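Local structure of hydrolase, haloacid dehalogenase-like family (Pseudomonas syringae pv. tomato, 3S6J) at residues Ala96-Glu101 with Asp211-Leu216; Ile90-Gly95 with Ala127-Ile132. The protein probably hydrolyses sugar phosphates through the calcium-binding haloacid dehalogenase-like domain that this chain represents. One frame throughout, in Å; residues are numbered along the deposited sequence.

Contact 1: Ala96-Glu101 with Asp211-Leu216; sequences AVELLE and DPLDLL
L99 and L216 meet as two side chains sliding past each other in opposite directions, with L99 CD1 and L216 CD1 4.0 Å apart. Both leucines hold CG anti to the backbone N (chi1 178° in L99), which carries their methyls across the gap between the helices. The second branch of L99 goes elsewhere: its CD2 lies 4.2 Å from L215 CD2, and the two side chains run obliquely to one another. On the outer side, the extended chain of E98 crosses L216 at about a right angle, so L216 CD2 rests against E98 CG at 3.7 Å and is bordered by the carboxylate.

Helices 96-105 and 212-217 lie side by side on the Rossmann-like parallel sheet of the haloacid dehalogenase core, and their short segments lean at 39° with axes 8.7 Å apart. Beneath the pair, L99 touches F11 of strand 8-11 and L215 touches Y209 of strand 207-209. At the N-terminal ends the P212 ring packs on A96, with P212 CB 3.6 Å from A96 N. D211 caps the second helix: D211 OD1 accepts from D214 N at 3.0 Å, while D211 OD2 forms a salt bridge with R43 of the second subunit.

Contact 2: Ile90-Gly95 with Ala127-Ile132; sequences IIALPG and ALKLDI
A Schellman motif ends helix 118-127 here, and the turn it makes lies against the weakly bonded strand 91-92. That strand pairs antiparallel with strand 18-19, consistent with the flap from which the helical cap is inserted in the haloacid dehalogenase fold. K129, with positive phi, is the C-prime residue: L130 N reaches back to L125 O and K129 N to K126 O. Across the gap, A92 and A127 are the closest pair of the two backbones, their CA atoms 5.3 Å apart, and each points its methyl at the other segment.

The two alanines make different contacts. A127 CB lies against the backbone of I90, 3.5 Å from I90 O, and also touches the branch methyl I90 CG2 at 4.0 Å. That methyl is anti to the backbone N of I90, with CG1 turned off beside the N (chi1 -58°). I90 also packs on I123 and N124 of helix 118-127 and on T18, and its side chain lies about 6 Å from that of D14, a ligand of the calcium ion.

A92 CB, in turn, meets three groups of the turn. It sits 3.5 Å from A127 O, and L128 CD2 comes up to it at 3.7 Å; L128 also packs on T18, L13 and A96. Away from the turn, I91 and L93 bond through their backbones to D19 and L17, and their side chains pack on K29 and A40 of the second subunit.

The third group is the lysine ammonium group. The K129 chain bends at chi2 (82°) and doubles back over its own turn, bringing NZ to 4.0 Å from A92 CB. There K129 NZ donates to A127 O at 2.8 Å, tilted 22° from the carbonyl plane.

Overall arrangement
Contacts 1 and 2 lie on the same side of the domain, centres about 11 Å apart, and are joined through one continuous run, 90-95 passing straight into helix 96-105. They touch where P212 CD packs 3.3 Å from P94 O. Both are partly buried, but contact 1 joins two helices through leucines, with glutamate at its edge and the core strands underneath, whereas contact 2 sets a short strand against a helix end, through small methyls and backbone carbonyls. A further tie runs from L130 of contact 2 to L100 on the first helix of contact 1. Toward the second subunit, contact 1 is polar and contact 2 offers side-chain packing.

Contact 1: Ala96-Glu101 with Asp211-Leu216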
# COMPACT_ATOMS: atom_id res chain seq x y z
N ALA E 96 18.75 -5.19 5.13
CA ALA E 96 18.64 -6.30 4.18
C ALA E 96 19.98 -6.95 3.87
O ALA E 96 20.14 -8.17 3.97
CB ALA E 96 18.00 -5.83 2.90
N VAL E 97 20.94 -6.14 3.46
CA VAL E 97 22.27 -6.66 3.17
C VAL E 97 22.93 -7.12 4.47
O VAL E 97 23.46 -8.24 4.54
CB VAL E 97 23.15 -5.59 2.48
CG1 VAL E 97 24.61 -5.97 2.59
CG2 VAL E 97 22.73 -5.42 1.02
N GLU E 98 22.87 -6.29 5.50
CA GLU E 98 23.47 -6.65 6.78
C GLU E 98 22.93 -7.96 7.34
O GLU E 98 23.69 -8.72 7.95
CB GLU E 98 23.28 -5.55 7.82
CG GLU E 98 23.87 -5.92 9.17
CD GLU E 98 23.85 -4.77 10.14
OE1 GLU E 98 23.21 -3.76 9.79
OE2 GLU E 98 24.47 -4.85 11.24
N LEU E 99 21.64 -8.22 7.14
CA LEU E 99 21.04 -9.48 7.60
C LEU E 99 21.66 -10.63 6.83
O LEU E 99 22.04 -11.65 7.42
CB LEU E 99 19.51 -9.48 7.42
CG LEU E 99 18.76 -10.76 7.82
CD1 LEU E 99 19.05 -11.15 9.29
CD2 LEU E 99 17.25 -10.66 7.57
N LEU E 100 21.79 -10.47 5.52
CA LEU E 100 22.33 -11.55 4.69
C LEU E 100 23.79 -11.81 5.05
O LEU E 100 24.20 -12.96 5.19
CB LEU E 100 22.18 -11.24 3.21
CG LEU E 100 20.74 -11.28 2.68
CD1 LEU E 100 20.68 -10.75 1.26
CD2 LEU E 100 20.16 -12.71 2.77
N GLU E 101 24.55 -10.73 5.22
CA GLU E 101 25.93 -10.81 5.69
C GLU E 101 26.03 -11.50 7.05
O GLU E 101 26.93 -12.31 7.28
CB GLU E 101 26.55 -9.42 5.74
CG GLU E 101 26.71 -8.78 4.37
CD GLU E 101 27.42 -7.43 4.40
OE1 GLU E 101 27.28 -6.69 5.40
OE2 GLU E 101 28.12 -7.12 3.41
N ASP E 211 10.90 -4.45 9.12
CA ASP E 211 11.78 -4.58 7.97
C ASP E 211 12.95 -5.50 8.37
O ASP E 211 12.97 -6.03 9.47
CB ASP E 211 12.20 -3.18 7.47
CG ASP E 211 12.85 -2.31 8.57
OD1 ASP E 211 13.39 -2.90 9.54
OD2 ASP E 211 12.80 -1.06 8.49
N PRO E 212 13.90 -5.74 7.44
CA PRO E 212 14.96 -6.70 7.78
C PRO E 212 15.77 -6.29 9.01
O PRO E 212 16.17 -7.16 9.77
CB PRO E 212 15.84 -6.72 6.53
CG PRO E 212 14.90 -6.30 5.41
CD PRO E 212 13.95 -5.31 6.03
N LEU E 213 15.96 -4.98 9.21
CA LEU E 213 16.73 -4.50 10.35
C LEU E 213 15.98 -4.85 11.62
O LEU E 213 16.58 -5.31 12.61
CB LEU E 213 16.98 -2.99 10.28
CG LEU E 213 17.81 -2.32 11.39
CD1 LEU E 213 19.24 -2.84 11.42
CD2 LEU E 213 17.84 -0.80 11.22
N ASP E 214 14.67 -4.63 11.61
CA ASP E 214 13.87 -4.89 12.79
C ASP E 214 13.94 -6.37 13.10
O ASP E 214 14.10 -6.78 14.25
CB ASP E 214 12.43 -4.43 12.61
CG ASP E 214 11.66 -4.44 13.92
OD1 ASP E 214 12.34 -4.45 14.98
OD2 ASP E 214 10.40 -4.44 13.88
N LEU E 215 13.82 -7.18 12.05
CA LEU E 215 13.90 -8.62 12.19
C LEU E 215 15.28 -9.04 12.72
O LEU E 215 15.39 -9.87 13.62
CB LEU E 215 13.62 -9.29 10.85
CG LEU E 215 13.97 -10.76 10.67
CD1 LEU E 215 13.34 -11.62 11.73
CD2 LEU E 215 13.51 -11.20 9.30
N LEU E 216 16.32 -8.44 12.15
CA LEU E 216 17.69 -8.75 12.55
C LEU E 216 17.89 -8.53 14.05
O LEU E 216 18.51 -9.34 14.73
CB LEU E 216 18.68 -7.90 11.74
CG LEU E 216 20.16 -7.81 12.15
CD1 LEU E 216 20.82 -9.18 12.33
CD2 LEU E 216 20.92 -6.99 11.11

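Contact 2: Ile90-Gly95 with Ala127-Ile132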
# COMPACT_ATOMS: atom_id res chain seq x y z
N ILE E 90 14.60 1.24 -7.50
CA ILE E 90 14.64 0.16 -6.52
C ILE E 90 15.86 0.20 -5.61
O ILE E 90 17.00 0.08 -6.06
CB ILE E 90 14.56 -1.22 -7.18
CG1 ILE E 90 13.29 -1.32 -8.02
CG2 ILE E 90 14.63 -2.33 -6.11
CD1 ILE E 90 13.05 -2.70 -8.56
N ILE E 91 15.59 0.32 -4.32
CA ILE E 91 16.61 0.46 -3.30
C ILE E 91 16.53 -0.77 -2.40
O ILE E 91 15.48 -1.41 -2.31
CB ILE E 91 16.36 1.76 -2.51
CG1 ILE E 91 16.23 2.93 -3.52
CG2 ILE E 91 17.45 2.01 -1.48
CD1 ILE E 91 15.18 4.01 -3.16
N ALA E 92 17.64 -1.13 -1.77
CA ALA E 92 17.63 -2.23 -0.81
C ALA E 92 16.92 -1.69 0.42
O ALA E 92 17.07 -0.52 0.76
CB ALA E 92 19.05 -2.66 -0.48
N LEU E 93 16.12 -2.53 1.08
CA LEU E 93 15.49 -2.14 2.36
C LEU E 93 16.51 -2.15 3.51
O LEU E 93 17.46 -2.93 3.46
CB LEU E 93 14.34 -3.10 2.68
CG LEU E 93 13.02 -2.81 1.96
CD1 LEU E 93 12.14 -4.05 1.79
CD2 LEU E 93 12.28 -1.68 2.70
N PRO E 94 16.31 -1.31 4.56
CA PRO E 94 17.22 -1.25 5.72
C PRO E 94 17.50 -2.61 6.34
O PRO E 94 16.56 -3.35 6.63
CB PRO E 94 16.45 -0.41 6.74
CG PRO E 94 15.50 0.41 5.95
CD PRO E 94 15.14 -0.42 4.73
N GLY E 95 18.77 -2.92 6.56
CA GLY E 95 19.15 -4.14 7.25
C GLY E 95 19.24 -5.34 6.36
O GLY E 95 19.74 -6.38 6.77
N ALA E 127 20.00 -4.25 -6.60
CA ALA E 127 19.90 -3.32 -5.49
C ALA E 127 20.58 -3.86 -4.25
O ALA E 127 20.94 -3.11 -3.36
CB ALA E 127 18.44 -3.00 -5.19
N LEU E 128 20.74 -5.18 -4.18
CA LEU E 128 21.45 -5.80 -3.07
C LEU E 128 22.85 -6.14 -3.51
O LEU E 128 23.54 -6.91 -2.85
CB LEU E 128 20.75 -7.09 -2.64
CG LEU E 128 19.27 -7.03 -2.26
CD1 LEU E 128 18.70 -8.45 -2.23
CD2 LEU E 128 19.08 -6.34 -0.93
N LYS E 129 23.27 -5.56 -4.63
CA LYS E 129 24.55 -5.90 -5.27
C LYS E 129 24.82 -7.40 -5.16
O LYS E 129 25.87 -7.82 -4.66
CB LYS E 129 25.69 -5.10 -4.65
CG LYS E 129 25.32 -3.67 -4.26
CD LYS E 129 24.62 -3.65 -2.90
CE LYS E 129 23.98 -2.29 -2.59
NZ LYS E 129 22.93 -2.40 -1.54
N LEU E 130 23.87 -8.21 -5.61
CA LEU E 130 24.04 -9.66 -5.68
C LEU E 130 23.87 -10.17 -7.11
O LEU E 130 23.01 -9.68 -7.88
CB LEU E 130 23.06 -10.40 -4.75
CG LEU E 130 23.18 -10.29 -3.21
CD1 LEU E 130 22.00 -10.98 -2.54
CD2 LEU E 130 24.49 -10.84 -2.66
N ASP E 131 24.68 -11.15 -7.48
CA ASP E 131 24.60 -11.75 -8.80
C ASP E 131 23.73 -13.01 -8.73
O ASP E 131 24.06 -13.96 -8.03
CB ASP E 131 26.01 -12.08 -9.30
CG ASP E 131 26.03 -12.66 -10.69
OD1 ASP E 131 25.07 -13.37 -11.06
OD2 ASP E 131 27.01 -12.40 -11.42
N ILE E 132 22.62 -12.99 -9.46
CA ILE E 132 21.67 -14.09 -9.41
C ILE E 132 22.37 -15.45 -9.43
O ILE E 132 22.30 -16.19 -8.44
CB ILE E 132 20.62 -14.00 -10.54
CG1 ILE E 132 19.59 -15.13 -10.37
CG2 ILE E 132 21.30 -14.04 -11.91
CD1 ILE E 132 18.39 -15.05 -11.32